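Local coordinates for protein DNA ligase (Archaeoglobus fulgidus, PDB 3GDE) that is an ATP-dependent ligase that probably seals nicks in double-stranded DNA during replication, recombination and repair, through an AMP-lysine intermediate, at residues Glu509-Pro514 and Ala521-Arg526; Ser291-Val296 and Glu362-Glu367. All blocks are in the same frame, centred on the assembly; numbering follows the deposited sequence.

Overall arrangement
Contact 2 (291-296 with 362-367) comes first along the chain and closes before contact 1 (509-514 with 521-526) opens; the two share no helix, strand or sheet. Contact 2 belongs to the adenylation domain, where the turn leading from helix 282-291 into strand 296-306 meets the chain leaving helix 354-364. Contact 1 is the beta hairpin of strands 509-512 and 520-523 in the C-terminal OB-fold region, packed against helix 542-550. Their centres lie 45 Å apart, and about 35 Å separates the nearest atoms. Each therefore ties together chain within its own domain, so neither contact joins the adenylation domain to the OB-fold region in this closed conformation.

Contact 1: Glu509-Pro514 and Ala521-Arg526; sequences EIQKSP and ALRFPR
The Gln-511 side-chain amide and the Arg-523 guanidinium lie across one another, their planes 26° apart. With CG of Arg-523 anti to the backbone N (chi1 -178°) and the chain then bent at chi2, CD of Arg-523 comes to 3.2 Å from OE1 of Gln-511, which approaches the guanidinium obliquely, while CE2 of the Phe-524 ring lies over one guanidinium face, offset toward its rim. CB of Glu-509 meets CB of Arg-523 on this same face of the hairpin, which also carries Gln-511 and Ala-521. Beyond the strand end, CB of Ser-513 rests on CB of Ala-521 at 3.8 Å.

Ile-510 and Leu-522 occupy the other face, side by side and pointing the same way, with CG1 of Ile-510 3.8 Å from CD2 of Leu-522. Ile-510 also packs on Val-545 and Leu-548 of helix 542-550, and Leu-522 on Leu-428 and Leu-430.

The backbones form an antiparallel ladder: Arg-523 N to Glu-509 O is 2.7 Å and nearly straight. Gln-511 N to Ala-521 O and Ala-521 N to Gln-511 O are both 2.9 Å. The return bond from Glu-509 N to Arg-523 O is weak. The chemistry implies a two-sided hairpin: Ile-510 and Leu-522 are set against the domain, whereas the face of Glu-509, Gln-511 and Arg-523 is polar and more open, with Ala-521 buried among them. OE1 of Glu-509 stays 5.6 Å from NE of Arg-523, so any attraction is probably weak and the backbone bonds carry the polar pairing.

Contact 2: Ser291-Val296 and Glu362-Glu367; sequences SVKPGV and ESAVNE
Lys-293 N donates to Ala-364 O at 2.7 Å and Asn-366 N to Ser-291 O at 2.8 Å, so two nearly straight bonds flank the pair Val-292 and Val-365. This is the tight part: CA of Val-292 comes within 3.5 Å of Ala-364 O, and CG1 of Val-296 rests near the Ala-364 methyl. CB of Ser-291 sits 3.3 Å from Asn-366 O, while OG of Ser-291 hydrogen-bonds with OG of Ser-368.

The looser side is bridged by water. One water donates to Ser-291 O and, weakly, to Ala-364 O; another links NZ of Lys-293 with OG of Ser-363. Bends at chi2, chi3 and chi4 fold the lysine chain back over Ala-364, bringing CE of Lys-293 to 3.8 Å from CB of Ala-364. With an alanine at Lys-293, the Ala-364 methyl would probably lose part of its aliphatic cover and the water at Ser-363 OG its ammonium partner.

A single beta-type bridge thus joins the chain leaving helix 282-291 to the chain that follows helix 354-364. Gly-295 and Val-296 then face Trp-262 in a G1 beta bulge that starts strand 296-306, an arrangement within the adenylation domain of this ATP-dependent ligase.

Contact 1: Glu509-Pro514 and Ala521-Arg526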
ATOM      1  N   GLU A 509     -22.380  -2.594 -11.105  1.00 33.61           N
ATOM      2  CA  GLU A 509     -22.382  -4.026 -10.846  1.00 35.32           C
ATOM      3  C   GLU A 509     -21.033  -4.671 -11.173  1.00 34.90           C
ATOM      4  O   GLU A 509     -20.323  -4.218 -12.063  1.00 34.77           O
ATOM      5  CB  GLU A 509     -23.496  -4.694 -11.663  1.00 35.15           C
ATOM      6  CG  GLU A 509     -23.830  -6.110 -11.210  1.00 37.17           C
ATOM      7  CD  GLU A 509     -24.952  -6.764 -12.018  1.00 37.80           C
ATOM      8  OE1 GLU A 509     -25.126  -6.447 -13.228  1.00 39.79           O
ATOM      9  OE2 GLU A 509     -25.655  -7.616 -11.422  1.00 41.98           O
ATOM     10  N   ILE A 510     -20.678  -5.707 -10.422  1.00 35.49           N
ATOM     11  CA  ILE A 510     -19.607  -6.622 -10.815  1.00 36.28           C
ATOM     12  C   ILE A 510     -20.280  -7.864 -11.416  1.00 37.21           C
ATOM     13  O   ILE A 510     -21.110  -8.491 -10.761  1.00 36.42           O
ATOM     14  CB  ILE A 510     -18.695  -7.038  -9.620  1.00 35.97           C
ATOM     15  CG1 ILE A 510     -18.052  -5.812  -8.966  1.00 35.57           C
ATOM     16  CG2 ILE A 510     -17.607  -8.009 -10.083  1.00 35.52           C
ATOM     17  CD1 ILE A 510     -17.615  -6.033  -7.521  1.00 34.99           C
ATOM     18  N   GLN A 511     -19.949  -8.193 -12.663  1.00 38.83           N
ATOM     19  CA  GLN A 511     -20.414  -9.451 -13.259  1.00 40.92           C
ATOM     20  C   GLN A 511     -19.277 -10.466 -13.329  1.00 41.26           C
ATOM     21  O   GLN A 511     -18.108 -10.090 -13.392  1.00 41.05           O
ATOM     22  CB  GLN A 511     -20.960  -9.266 -14.682  1.00 40.90           C
ATOM     23  CG  GLN A 511     -21.270  -7.852 -15.157  1.00 42.45           C
ATOM     24  CD  GLN A 511     -21.335  -7.758 -16.690  1.00 43.13           C
ATOM     25  OE1 GLN A 511     -22.042  -6.909 -17.248  1.00 46.14           O
ATOM     26  NE2 GLN A 511     -20.595  -8.638 -17.376  1.00 45.30           N
ATOM     27  N   LYS A 512     -19.625 -11.752 -13.331  1.00 42.54           N
ATOM     28  CA  LYS A 512     -18.681 -12.790 -13.746  1.00 43.75           C
ATOM     29  C   LYS A 512     -18.596 -12.794 -15.271  1.00 44.15           C
ATOM     30  O   LYS A 512     -19.613 -12.711 -15.956  1.00 44.06           O
ATOM     31  CB  LYS A 512     -19.087 -14.171 -13.234  1.00 44.02           C
ATOM     32  CG  LYS A 512     -19.022 -14.314 -11.727  1.00 45.48           C
ATOM     33  CD  LYS A 512     -18.731 -15.739 -11.287  1.00 48.03           C
ATOM     34  CE  LYS A 512     -17.231 -15.942 -11.091  1.00 50.56           C
ATOM     35  NZ  LYS A 512     -16.906 -17.285 -10.521  1.00 52.08           N
ATOM     36  N   SER A 513     -17.375 -12.874 -15.790  1.00 44.77           N
ATOM     37  CA  SER A 513     -17.121 -12.720 -17.222  1.00 45.24           C
ATOM     38  C   SER A 513     -15.822 -13.421 -17.601  1.00 45.61           C
ATOM     39  O   SER A 513     -14.848 -13.377 -16.843  1.00 45.96           O
ATOM     40  CB  SER A 513     -17.032 -11.234 -17.594  1.00 45.23           C
ATOM     41  OG  SER A 513     -16.858 -11.047 -18.994  1.00 45.98           O
ATOM     42  N   PRO A 514     -15.800 -14.079 -18.772  1.00 45.84           N
ATOM     43  CA  PRO A 514     -14.554 -14.698 -19.205  1.00 45.89           C
ATOM     44  C   PRO A 514     -13.596 -13.725 -19.892  1.00 45.82           C
ATOM     45  O   PRO A 514     -12.462 -14.099 -20.177  1.00 46.34           O
ATOM     46  CB  PRO A 514     -15.029 -15.768 -20.196  1.00 45.93           C
ATOM     47  CG  PRO A 514     -16.293 -15.198 -20.789  1.00 45.97           C
ATOM     48  CD  PRO A 514     -16.908 -14.318 -19.725  1.00 45.98           C
ATOM     49  N   ALA A 521     -15.935  -8.541 -14.418  1.00 34.34           N
ATOM     50  CA  ALA A 521     -15.987  -7.303 -15.185  1.00 33.82           C
ATOM     51  C   ALA A 521     -16.862  -6.280 -14.472  1.00 33.48           C
ATOM     52  O   ALA A 521     -17.925  -6.618 -13.940  1.00 33.81           O
ATOM     53  CB  ALA A 521     -16.507  -7.567 -16.588  1.00 33.71           C
ATOM     54  N   LEU A 522     -16.409  -5.031 -14.453  1.00 32.74           N
ATOM     55  CA  LEU A 522     -17.218  -3.949 -13.911  1.00 32.25           C
ATOM     56  C   LEU A 522     -18.235  -3.483 -14.954  1.00 32.23           C
ATOM     57  O   LEU A 522     -17.889  -3.238 -16.124  1.00 32.03           O
ATOM     58  CB  LEU A 522     -16.349  -2.776 -13.449  1.00 32.04           C
ATOM     59  CG  LEU A 522     -15.269  -3.027 -12.389  1.00 31.96           C
ATOM     60  CD1 LEU A 522     -14.570  -1.718 -12.061  1.00 31.52           C
ATOM     61  CD2 LEU A 522     -15.845  -3.651 -11.125  1.00 30.96           C
ATOM     62  N   ARG A 523     -19.490  -3.390 -14.516  1.00 31.81           N
ATOM     63  CA  ARG A 523     -20.584  -2.846 -15.311  1.00 31.59           C
ATOM     64  C   ARG A 523     -20.754  -1.373 -14.920  1.00 30.66           C
ATOM     65  O   ARG A 523     -20.942  -1.046 -13.748  1.00 30.59           O
ATOM     66  CB  ARG A 523     -21.856  -3.660 -15.048  1.00 32.11           C
ATOM     67  CG  ARG A 523     -23.100  -3.254 -15.826  1.00 35.56           C
ATOM     68  CD  ARG A 523     -23.232  -3.983 -17.180  1.00 39.75           C
ATOM     69  NE  ARG A 523     -24.372  -3.481 -17.948  1.00 42.79           N
ATOM     70  CZ  ARG A 523     -24.461  -3.463 -19.279  1.00 44.82           C
ATOM     71  NH1 ARG A 523     -23.471  -3.921 -20.040  1.00 43.83           N
ATOM     72  NH2 ARG A 523     -25.558  -2.968 -19.857  1.00 46.60           N
ATOM     73  N   PHE A 524     -20.646  -0.494 -15.911  1.00 29.92           N
ATOM     74  CA  PHE A 524     -20.703   0.971 -15.731  1.00 29.50           C
ATOM     75  C   PHE A 524     -19.694   1.538 -14.726  1.00 28.87           C
ATOM     76  O   PHE A 524     -20.078   2.251 -13.791  1.00 28.74           O
ATOM     77  CB  PHE A 524     -22.140   1.468 -15.453  1.00 29.55           C
ATOM     78  CG  PHE A 524     -23.141   0.979 -16.455  1.00 30.08           C
ATOM     79  CD1 PHE A 524     -24.114   0.060 -16.090  1.00 32.35           C
ATOM     80  CD2 PHE A 524     -23.084   1.400 -17.775  1.00 31.11           C
ATOM     81  CE1 PHE A 524     -25.035  -0.418 -17.029  1.00 32.66           C
ATOM     82  CE2 PHE A 524     -23.997   0.927 -18.714  1.00 32.19           C
ATOM     83  CZ  PHE A 524     -24.972   0.021 -18.336  1.00 31.34           C
ATOM     84  N   PRO A 525     -18.390   1.263 -14.949  1.00 28.24           N
ATOM     85  CA  PRO A 525     -17.360   1.845 -14.098  1.00 27.44           C
ATOM     86  C   PRO A 525     -17.304   3.355 -14.332  1.00 26.83           C
ATOM     87  O   PRO A 525     -17.554   3.829 -15.441  1.00 26.31           O
ATOM     88  CB  PRO A 525     -16.075   1.167 -14.588  1.00 27.42           C
ATOM     89  CG  PRO A 525     -16.354   0.826 -15.999  1.00 27.63           C
ATOM     90  CD  PRO A 525     -17.804   0.444 -16.030  1.00 27.93           C
ATOM     91  N   ARG A 526     -17.000   4.110 -13.286  1.00 26.20           N
ATOM     92  CA  ARG A 526     -17.024   5.558 -13.390  1.00 25.88           C
ATOM     93  C   ARG A 526     -15.909   6.106 -12.530  1.00 25.58           C
ATOM     94  O   ARG A 526     -15.783   5.737 -11.368  1.00 25.90           O
ATOM     95  CB  ARG A 526     -18.402   6.117 -12.961  1.00 25.61           C
ATOM     96  CG  ARG A 526     -18.514   7.649 -12.948  1.00 25.36           C
ATOM     97  CD  ARG A 526     -19.975   8.133 -12.754  1.00 25.99           C
ATOM     98  NE  ARG A 526     -20.740   8.013 -13.996  1.00 24.54           N
ATOM     99  CZ  ARG A 526     -20.761   8.931 -14.959  1.00 24.09           C
ATOM    100  NH1 ARG A 526     -20.072  10.062 -14.826  1.00 22.80           N
ATOM    101  NH2 ARG A 526     -21.467   8.714 -16.067  1.00 24.82           N
TER

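Contact 2: Ser291-Val296 and Glu362-Glu367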
ATOM      1  N   SER A 291      -5.093  16.176  24.875  1.00 40.48           N
ATOM      2  CA  SER A 291      -6.323  15.434  25.176  1.00 40.05           C
ATOM      3  C   SER A 291      -6.146  13.948  25.476  1.00 39.76           C
ATOM      4  O   SER A 291      -7.031  13.331  26.083  1.00 39.46           O
ATOM      5  CB  SER A 291      -7.362  15.626  24.070  1.00 40.05           C
ATOM      6  OG  SER A 291      -7.624  17.007  23.850  1.00 41.19           O
ATOM      7  N   VAL A 292      -5.035  13.352  25.044  1.00 39.42           N
ATOM      8  CA  VAL A 292      -4.886  11.913  25.271  1.00 39.22           C
ATOM      9  C   VAL A 292      -3.782  11.523  26.264  1.00 39.14           C
ATOM     10  O   VAL A 292      -2.736  12.172  26.364  1.00 38.88           O
ATOM     11  CB  VAL A 292      -4.882  11.051  23.944  1.00 39.34           C
ATOM     12  CG1 VAL A 292      -5.785  11.668  22.850  1.00 38.23           C
ATOM     13  CG2 VAL A 292      -3.495  10.818  23.419  1.00 39.99           C
ATOM     14  N   LYS A 293      -4.071  10.474  27.023  1.00 39.09           N
ATOM     15  CA  LYS A 293      -3.164   9.908  28.000  1.00 39.66           C
ATOM     16  C   LYS A 293      -1.979   9.234  27.288  1.00 39.25           C
ATOM     17  O   LYS A 293      -2.183   8.434  26.376  1.00 39.52           O
ATOM     18  CB  LYS A 293      -3.959   8.924  28.863  1.00 40.14           C
ATOM     19  CG  LYS A 293      -3.223   8.257  30.009  1.00 42.64           C
ATOM     20  CD  LYS A 293      -2.992   6.757  29.735  1.00 45.52           C
ATOM     21  CE  LYS A 293      -4.303   5.955  29.617  1.00 47.62           C
ATOM     22  NZ  LYS A 293      -5.121   5.859  30.880  1.00 48.56           N
ATOM     23  N   PRO A 294      -0.735   9.594  27.674  1.00 38.66           N
ATOM     24  CA  PRO A 294       0.479   9.064  27.037  1.00 37.88           C
ATOM     25  C   PRO A 294       0.617   7.555  27.216  1.00 36.88           C
ATOM     26  O   PRO A 294       0.110   7.006  28.189  1.00 37.12           O
ATOM     27  CB  PRO A 294       1.607   9.782  27.781  1.00 37.95           C
ATOM     28  CG  PRO A 294       0.964  10.997  28.384  1.00 38.44           C
ATOM     29  CD  PRO A 294      -0.410  10.557  28.743  1.00 38.68           C
ATOM     30  N   GLY A 295       1.291   6.899  26.279  1.00 35.79           N
ATOM     31  CA  GLY A 295       1.527   5.450  26.356  1.00 34.50           C
ATOM     32  C   GLY A 295       0.465   4.612  25.664  1.00 33.37           C
ATOM     33  O   GLY A 295       0.190   3.487  26.083  1.00 33.12           O
ATOM     34  N   VAL A 296      -0.138   5.164  24.612  1.00 32.48           N
ATOM     35  CA  VAL A 296      -1.212   4.477  23.886  1.00 31.94           C
ATOM     36  C   VAL A 296      -0.990   4.394  22.374  1.00 31.38           C
ATOM     37  O   VAL A 296      -0.196   5.150  21.787  1.00 31.17           O
ATOM     38  CB  VAL A 296      -2.639   5.080  24.170  1.00 31.80           C
ATOM     39  CG1 VAL A 296      -2.978   5.036  25.650  1.00 31.95           C
ATOM     40  CG2 VAL A 296      -2.758   6.495  23.637  1.00 31.58           C
ATOM     41  N   GLU A 362     -11.919   4.794  26.802  1.00 40.94           N
ATOM     42  CA  GLU A 362     -12.661   5.871  27.468  1.00 42.75           C
ATOM     43  C   GLU A 362     -11.808   6.625  28.486  1.00 43.08           C
ATOM     44  O   GLU A 362     -11.799   7.859  28.500  1.00 43.42           O
ATOM     45  CB  GLU A 362     -13.946   5.335  28.105  1.00 42.58           C
ATOM     46  CG  GLU A 362     -15.023   4.963  27.091  1.00 43.34           C
ATOM     47  CD  GLU A 362     -16.191   4.206  27.708  1.00 44.50           C
ATOM     48  OE1 GLU A 362     -17.020   3.666  26.939  1.00 46.78           O
ATOM     49  OE2 GLU A 362     -16.285   4.145  28.957  1.00 47.70           O
ATOM     50  N   SER A 363     -11.059   5.890  29.305  1.00 43.74           N
ATOM     51  CA  SER A 363     -10.212   6.533  30.309  1.00 44.57           C
ATOM     52  C   SER A 363      -8.912   7.125  29.737  1.00 45.07           C
ATOM     53  O   SER A 363      -8.201   7.842  30.444  1.00 45.25           O
ATOM     54  CB  SER A 363      -9.935   5.590  31.484  1.00 44.52           C
ATOM     55  OG  SER A 363      -8.882   4.699  31.195  1.00 45.44           O
ATOM     56  N   ALA A 364      -8.626   6.854  28.458  1.00 45.42           N
ATOM     57  CA  ALA A 364      -7.385   7.301  27.821  1.00 45.71           C
ATOM     58  C   ALA A 364      -7.539   8.628  27.094  1.00 46.20           C
ATOM     59  O   ALA A 364      -6.578   9.397  26.959  1.00 45.97           O
ATOM     60  CB  ALA A 364      -6.864   6.244  26.872  1.00 45.83           C
ATOM     61  N   VAL A 365      -8.743   8.896  26.608  1.00 46.83           N
ATOM     62  CA  VAL A 365      -9.000  10.179  25.971  1.00 47.54           C
ATOM     63  C   VAL A 365      -9.924  11.064  26.806  1.00 48.00           C
ATOM     64  O   VAL A 365     -10.922  10.609  27.374  1.00 48.25           O
ATOM     65  CB  VAL A 365      -9.404  10.064  24.454  1.00 47.55           C
ATOM     66  CG1 VAL A 365      -9.608   8.620  24.043  1.00 47.79           C
ATOM     67  CG2 VAL A 365     -10.608  10.944  24.104  1.00 47.31           C
ATOM     68  N   ASN A 366      -9.530  12.324  26.894  1.00 48.52           N
ATOM     69  CA  ASN A 366     -10.316  13.367  27.510  1.00 49.18           C
ATOM     70  C   ASN A 366     -10.883  14.199  26.368  1.00 48.91           C
ATOM     71  O   ASN A 366     -10.155  14.940  25.699  1.00 48.51           O
ATOM     72  CB  ASN A 366      -9.423  14.195  28.452  1.00 49.66           C
ATOM     73  CG  ASN A 366      -9.971  15.581  28.713  1.00 51.63           C
ATOM     74  OD1 ASN A 366     -10.895  15.758  29.512  1.00 53.27           O
ATOM     75  ND2 ASN A 366      -9.399  16.580  28.033  1.00 53.32           N
ATOM     76  N   GLU A 367     -12.183  14.034  26.129  1.00 49.04           N
ATOM     77  CA  GLU A 367     -12.852  14.647  24.982  1.00 49.35           C
ATOM     78  C   GLU A 367     -12.736  16.169  24.968  1.00 49.05           C
ATOM     79  O   GLU A 367     -12.942  16.828  25.980  1.00 49.19           O
ATOM     80  CB  GLU A 367     -14.320  14.198  24.889  1.00 49.22           C
ATOM     81  CG  GLU A 367     -14.495  12.713  24.518  1.00 50.03           C
ATOM     82  CD  GLU A 367     -15.876  12.380  23.947  1.00 50.23           C
ATOM     83  OE1 GLU A 367     -16.595  11.568  24.566  1.00 52.38           O
ATOM     84  OE2 GLU A 367     -16.243  12.920  22.878  1.00 51.34           O
TER
HETATM   85  O   HOH W   1      -6.595  12.217  28.868  1.00 54.13           O
HETATM   86  O   HOH W   2      -6.747   4.065  29.503  1.00 63.36           O